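Local structure of DegV family protein (Eubacterium eligens, 3FDJ) at residues Lys152-Leu165 and Tyr264-Lys278. The protein is of unknown function but belongs to the DegV family, whose members typically bind fatty acids. Numbering follows the deposited sequence. Where two conformers were deposited one is given.
Sequences KTRLFCSLKSLHNL and YYAERGGIILSCETK. With NA (sodium ion), chain E.
N164 lays its side-chain amide flat over one face of the Y264 ring, the two planes 1° apart, with ND2 offset toward the rim and CB completing a CH-pi contact over the same ring. Y264 in turn puts its CD2 over the centre of one face of the Y265 ring, whose edge meets N164 O and the backbone N of L165. The other side of the N164 amide stacks on the E267 carboxylate. With CG anti to its carbonyl carbon (chi1 -65°), N164 also reaches Y264 O through ND2 (2.8 Å), a bond lying nearly in the amide plane. E267 OE2 takes the N164 backbone N-H at 2.8 Å, almost straight, from the syn side but tilted out of the carboxylate plane, and a water that also bonds L165 N and Y265 O. An alanine in place of Y264 would probably leave the N164 amide without its stacking partner and one face of Y265 uncovered.

Beyond the type II turn E267-G270, 153-159 and 271-276 run antiparallel. The F156 edge meets L273 CD1, and its CZ lies over one face of the R154 guanidinium, toward the rim, and the polar partner of that group is T189 on strand 184-190. R154 O accepts two donors, C275 N at 3.0 Å and S274 OG at 2.8 Å, the hydroxyl coming from above the carbonyl plane. L155 CD1 presses tightly on I272 CG2 (3.4 Å). K160 O binds sodium, together with A179 O and I184 O.

The two strands are central neighbours in a six-stranded mixed sheet, flanked by 184-190 and 226-230; helix 120-134 covers L155, I272 and S274, while helix 260-266 packs against the start of helix 163-167.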
loop_
_atom_site.group_PDB
_atom_site.type_symbol
_atom_site.label_atom_id
_atom_site.label_comp_id
_atom_site.label_asym_id
_atom_site.label_seq_id
_atom_site.Cartn_x
_atom_site.Cartn_y
_atom_site.Cartn_z
ATOM N N LYS A 152 -8.038 -1.787 -13.769
ATOM C CA LYS A 152 -8.034 -3.247 -13.799
ATOM C C LYS A 152 -7.166 -3.817 -12.671
ATOM O O LYS A 152 -6.445 -4.823 -12.858
ATOM C CB LYS A 152 -7.534 -3.766 -15.157
ATOM C CG LYS A 152 -8.348 -3.286 -16.327
ATOM C CD LYS A 152 -7.816 -3.842 -17.652
ATOM C CE LYS A 152 -8.786 -3.576 -18.787
ATOM N NZ LYS A 152 -10.132 -4.224 -18.556
ATOM N N THR A 153 -7.214 -3.163 -11.509
ATOM C CA THR A 153 -6.528 -3.657 -10.312
ATOM C C THR A 153 -7.472 -3.516 -9.103
ATOM O O THR A 153 -8.331 -2.638 -9.098
ATOM C CB THR A 153 -5.179 -2.922 -10.013
ATOM O OG1 THR A 153 -5.428 -1.546 -9.696
ATOM C CG2 THR A 153 -4.207 -3.008 -11.205
ATOM N N ARG A 154 -7.311 -4.384 -8.099
ATOM C CA ARG A 154 -8.123 -4.376 -6.901
ATOM C C ARG A 154 -7.269 -4.663 -5.689
ATOM O O ARG A 154 -6.176 -5.219 -5.813
ATOM C CB ARG A 154 -9.203 -5.439 -6.969
ATOM C CG ARG A 154 -10.273 -5.188 -8.035
ATOM C CD ARG A 154 -11.165 -3.966 -7.752
ATOM N NE ARG A 154 -11.840 -4.057 -6.460
ATOM C CZ ARG A 154 -12.973 -4.700 -6.198
ATOM N NH1 ARG A 154 -13.649 -5.327 -7.157
ATOM N NH2 ARG A 154 -13.461 -4.687 -4.949
ATOM N N LEU A 155 -7.790 -4.305 -4.524
ATOM C CA LEU A 155 -7.158 -4.615 -3.264
ATOM C C LEU A 155 -8.164 -5.212 -2.300
ATOM O O LEU A 155 -9.283 -4.714 -2.175
ATOM C CB LEU A 155 -6.543 -3.358 -2.638
ATOM C CG LEU A 155 -5.888 -3.556 -1.264
ATOM C CD1 LEU A 155 -4.634 -2.676 -1.151
ATOM C CD2 LEU A 155 -6.846 -3.276 -0.136
ATOM N N PHE A 156 -7.739 -6.246 -1.588
ATOM C CA PHE A 156 -8.511 -6.803 -0.494
ATOM C C PHE A 156 -7.611 -6.945 0.723
ATOM O O PHE A 156 -6.380 -7.119 0.594
ATOM C CB PHE A 156 -9.088 -8.168 -0.878
ATOM C CG PHE A 156 -10.034 -8.121 -2.032
ATOM C CD1 PHE A 156 -11.358 -7.705 -1.853
ATOM C CD2 PHE A 156 -9.604 -8.446 -3.314
ATOM C CE1 PHE A 156 -12.226 -7.615 -2.931
ATOM C CE2 PHE A 156 -10.485 -8.377 -4.387
ATOM C CZ PHE A 156 -11.787 -7.954 -4.200
ATOM N N CYS A 157 -8.207 -6.891 1.906
ATOM C CA CYS A 157 -7.439 -7.052 3.123
ATOM C C CYS A 157 -8.216 -7.887 4.122
ATOM O O CYS A 157 -9.430 -8.000 4.030
ATOM C CB CYS A 157 -7.058 -5.703 3.721
ATOM S SG CYS A 157 -8.430 -4.705 4.212
ATOM N N SER A 158 -7.494 -8.480 5.052
ATOM C CA SER A 158 -8.097 -9.110 6.221
ATOM C C SER A 158 -7.335 -8.659 7.461
ATOM O O SER A 158 -6.123 -8.900 7.584
ATOM C CB SER A 158 -8.056 -10.625 6.078
ATOM O OG SER A 158 -8.726 -11.231 7.174
ATOM N N LEU A 159 -8.028 -7.983 8.364
ATOM C CA LEU A 159 -7.420 -7.364 9.527
ATOM C C LEU A 159 -7.947 -7.974 10.822
ATOM O O LEU A 159 -9.153 -8.100 11.006
ATOM C CB LEU A 159 -7.673 -5.861 9.506
ATOM C CG LEU A 159 -7.337 -5.160 8.196
ATOM C CD1 LEU A 159 -7.551 -3.652 8.331
ATOM C CD2 LEU A 159 -5.877 -5.468 7.754
ATOM N N LYS A 160 -7.047 -8.328 11.730
ATOM C CA LYS A 160 -7.416 -8.928 12.998
ATOM C C LYS A 160 -7.710 -7.881 14.051
ATOM O O LYS A 160 -8.333 -8.183 15.080
ATOM C CB LYS A 160 -6.301 -9.862 13.493
ATOM C CG LYS A 160 -5.993 -10.983 12.506
ATOM C CD LYS A 160 -5.156 -12.093 13.135
ATOM C CE LYS A 160 -4.957 -13.249 12.151
ATOM N NZ LYS A 160 -4.309 -14.407 12.813
ATOM N N SER A 161 -7.230 -6.669 13.820
ATOM C CA SER A 161 -7.525 -5.523 14.685
ATOM C C SER A 161 -7.541 -4.258 13.847
ATOM O O SER A 161 -6.695 -4.103 12.969
ATOM C CB SER A 161 -6.481 -5.410 15.792
ATOM O OG SER A 161 -6.613 -4.175 16.512
ATOM N N LEU A 162 -8.493 -3.369 14.134
ATOM C CA LEU A 162 -8.639 -2.094 13.446
ATOM C C LEU A 162 -8.559 -0.936 14.434
ATOM O O LEU A 162 -9.046 0.154 14.162
ATOM C CB LEU A 162 -9.960 -2.060 12.660
ATOM C CG LEU A 162 -10.016 -3.052 11.482
ATOM C CD1 LEU A 162 -10.491 -4.412 11.940
ATOM C CD2 LEU A 162 -10.899 -2.524 10.361
ATOM N N HIS A 163 -7.880 -1.156 15.564
ATOM C CA HIS A 163 -7.814 -0.145 16.605
ATOM C C HIS A 163 -7.082 1.123 16.125
ATOM O O HIS A 163 -7.533 2.245 16.379
ATOM C CB HIS A 163 -7.105 -0.732 17.817
ATOM C CG HIS A 163 -6.882 0.245 18.915
ATOM N ND1 HIS A 163 -7.900 0.695 19.723
ATOM C CD2 HIS A 163 -5.749 0.842 19.358
ATOM C CE1 HIS A 163 -7.406 1.545 20.608
ATOM N NE2 HIS A 163 -6.101 1.642 20.415
ATOM N N ASN A 164 -5.960 0.938 15.446
ATOM C CA ASN A 164 -5.182 2.094 14.963
ATOM C C ASN A 164 -5.898 2.884 13.860
ATOM O O ASN A 164 -5.891 4.132 13.853
ATOM C CB ASN A 164 -3.768 1.651 14.554
ATOM C CG ASN A 164 -2.963 1.144 15.735
ATOM O OD1 ASN A 164 -3.227 1.515 16.878
ATOM N ND2 ASN A 164 -1.987 0.284 15.469
ATOM N N LEU A 165 -6.530 2.182 12.926
ATOM C CA LEU A 165 -7.408 2.838 11.966
ATOM C C LEU A 165 -8.513 3.633 12.667
ATOM O O LEU A 165 -8.738 4.800 12.360
ATOM C CB LEU A 165 -8.044 1.828 11.000
ATOM C CG LEU A 165 -7.124 1.251 9.934
ATOM C CD1 LEU A 165 -7.682 -0.098 9.448
ATOM C CD2 LEU A 165 -6.884 2.223 8.782
ATOM N N TYR A 264 1.526 -0.575 11.003
ATOM C CA TYR A 264 0.784 0.193 12.004
ATOM C C TYR A 264 -0.738 0.081 11.792
ATOM O O TYR A 264 -1.467 -0.191 12.737
ATOM C CB TYR A 264 1.243 1.665 12.019
ATOM C CG TYR A 264 0.433 2.541 12.929
ATOM C CD1 TYR A 264 0.666 2.526 14.301
ATOM C CD2 TYR A 264 -0.587 3.352 12.445
ATOM C CE1 TYR A 264 -0.100 3.282 15.165
ATOM C CE2 TYR A 264 -1.360 4.151 13.326
ATOM C CZ TYR A 264 -1.102 4.103 14.678
ATOM O OH TYR A 264 -1.830 4.842 15.577
ATOM N N TYR A 265 -1.194 0.286 10.562
ATOM C CA TYR A 265 -2.625 0.352 10.274
ATOM C C TYR A 265 -3.282 -1.003 10.027
ATOM O O TYR A 265 -4.459 -1.183 10.365
ATOM C CB TYR A 265 -2.892 1.313 9.109
ATOM C CG TYR A 265 -2.906 2.766 9.527
ATOM C CD1 TYR A 265 -3.844 3.231 10.461
ATOM C CD2 TYR A 265 -1.971 3.685 9.019
ATOM C CE1 TYR A 265 -3.860 4.567 10.862
ATOM C CE2 TYR A 265 -1.998 5.020 9.410
ATOM C CZ TYR A 265 -2.944 5.451 10.316
ATOM O OH TYR A 265 -2.958 6.759 10.740
ATOM N N ALA A 266 -2.553 -1.951 9.447
ATOM C CA ALA A 266 -3.091 -3.317 9.266
ATOM C C ALA A 266 -3.011 -4.161 10.535
ATOM O O ALA A 266 -3.814 -5.078 10.731
ATOM C CB ALA A 266 -2.413 -4.030 8.097
ATOM N N GLU A 267 -2.034 -3.842 11.377
ATOM C CA GLU A 267 -1.786 -4.474 12.684
ATOM C C GLU A 267 -1.301 -5.914 12.603
ATOM O O GLU A 267 -1.343 -6.549 11.558
ATOM C CB GLU A 267 -2.969 -4.305 13.638
ATOM C CG GLU A 267 -3.214 -2.834 13.924
ATOM C CD GLU A 267 -4.094 -2.568 15.129
ATOM O OE1 GLU A 267 -3.849 -3.177 16.202
ATOM O OE2 GLU A 267 -4.997 -1.705 15.003
ATOM N N ARG A 268 -0.782 -6.398 13.722
ATOM C CA ARG A 268 -0.256 -7.742 13.779
ATOM C C ARG A 268 -1.310 -8.724 13.297
ATOM O O ARG A 268 -2.478 -8.655 13.698
ATOM C CB ARG A 268 0.154 -8.090 15.213
ATOM C CG ARG A 268 1.316 -8.998 15.298
ATOM C CD ARG A 268 1.955 -8.883 16.688
ATOM N NE ARG A 268 3.382 -8.596 16.588
ATOM C CZ ARG A 268 4.116 -8.015 17.537
ATOM N NH1 ARG A 268 3.569 -7.614 18.681
ATOM N NH2 ARG A 268 5.414 -7.827 17.334
ATOM N N GLY A 269 -0.881 -9.618 12.412
ATOM C CA GLY A 269 -1.737 -10.648 11.853
ATOM C C GLY A 269 -2.321 -10.266 10.509
ATOM O O GLY A 269 -2.856 -11.105 9.786
ATOM N N GLY A 270 -2.265 -8.985 10.172
ATOM C CA GLY A 270 -2.958 -8.480 9.009
ATOM C C GLY A 270 -2.362 -8.914 7.683
ATOM O O GLY A 270 -1.132 -9.173 7.567
ATOM N N ILE A 271 -3.248 -9.016 6.687
ATOM C CA ILE A 271 -2.896 -9.333 5.304
ATOM C C ILE A 271 -3.468 -8.254 4.387
ATOM O O ILE A 271 -4.582 -7.779 4.615
ATOM C CB ILE A 271 -3.502 -10.689 4.885
ATOM C CG1 ILE A 271 -2.871 -11.838 5.686
ATOM C CG2 ILE A 271 -3.373 -10.904 3.373
ATOM C CD1 ILE A 271 -1.434 -12.088 5.361
ATOM N N ILE A 272 -2.723 -7.867 3.358
ATOM C CA ILE A 272 -3.272 -7.039 2.285
ATOM C C ILE A 272 -2.836 -7.648 0.956
ATOM O O ILE A 272 -1.677 -8.015 0.791
ATOM C CB ILE A 272 -2.770 -5.586 2.338
ATOM C CG1 ILE A 272 -2.795 -5.010 3.760
ATOM C CG2 ILE A 272 -3.586 -4.730 1.367
ATOM C CD1 ILE A 272 -2.163 -3.619 3.844
ATOM N N LEU A 273 -3.759 -7.752 0.014
ATOM C CA LEU A 273 -3.432 -8.263 -1.291
ATOM C C LEU A 273 -3.948 -7.395 -2.398
ATOM O O LEU A 273 -4.971 -6.732 -2.267
ATOM C CB LEU A 273 -3.886 -9.714 -1.485
ATOM C CG LEU A 273 -5.292 -10.124 -1.841
ATOM C CD1 LEU A 273 -5.612 -9.865 -3.355
ATOM C CD2 LEU A 273 -5.458 -11.623 -1.524
ATOM N N SER A 274 -3.203 -7.364 -3.482
ATOM C CA SER A 274 -3.644 -6.687 -4.669
ATOM C C SER A 274 -3.446 -7.545 -5.899
ATOM O O SER A 274 -2.533 -8.387 -5.947
ATOM C CB SER A 274 -2.934 -5.345 -4.803
ATOM O OG SER A 274 -3.471 -4.630 -5.898
ATOM N N CYS A 275 -4.322 -7.356 -6.889
ATOM C CA CYS A 275 -4.250 -8.142 -8.122
ATOM C C CYS A 275 -4.664 -7.351 -9.342
ATOM O O CYS A 275 -5.424 -6.390 -9.245
ATOM C CB CYS A 275 -5.123 -9.381 -8.022
ATOM S SG CYS A 275 -6.853 -9.056 -7.780
ATOM N N GLU A 276 -4.161 -7.786 -10.495
ATOM C CA GLU A 276 -4.696 -7.403 -11.792
ATOM C C GLU A 276 -5.955 -8.212 -12.088
ATOM O O GLU A 276 -5.985 -9.432 -11.844
ATOM C CB GLU A 276 -3.729 -7.769 -12.909
ATOM C CG GLU A 276 -2.488 -7.020 -12.961
ATOM C CD GLU A 276 -1.542 -7.543 -14.051
ATOM O OE1 GLU A 276 -1.575 -8.768 -14.386
ATOM O OE2 GLU A 276 -0.757 -6.724 -14.554
ATOM N N THR A 277 -6.959 -7.557 -12.653
ATOM C CA THR A 277 -8.190 -8.208 -13.087
ATOM C C THR A 277 -8.335 -8.081 -14.603
ATOM O O THR A 277 -7.572 -7.381 -15.245
ATOM C CB THR A 277 -9.420 -7.579 -12.410
ATOM O OG1 THR A 277 -9.532 -6.181 -12.754
ATOM C CG2 THR A 277 -9.322 -7.710 -10.863
ATOM N N LYS A 278 -9.314 -8.769 -15.182
ATOM C CA LYS A 278 -9.651 -8.564 -16.601
ATOM C C LYS A 278 -10.236 -7.133 -16.850
ATOM O O LYS A 278 -10.517 -6.362 -15.885
ATOM C CB LYS A 278 -10.626 -9.650 -17.063
ATOM C CG LYS A 278 -11.970 -9.509 -16.435
ATOM C CD LYS A 278 -12.942 -10.605 -16.806
ATOM C CE LYS A 278 -14.371 -10.146 -16.499
ATOM N NZ LYS A 278 -14.421 -9.196 -15.328
HETATM NA NA NA E . -9.943 -9.961 16.008
HETATM O O HOH W 1 -5.316 -11.425 8.572
HETATM O O HOH W 2 -4.454 -7.290 12.029
HETATM O O HOH W 3 -5.844 -0.586 12.615
HETATM O O HOH W 4 -8.709 -11.670 15.703
HETATM O O HOH W 5 -8.803 -9.731 17.967
#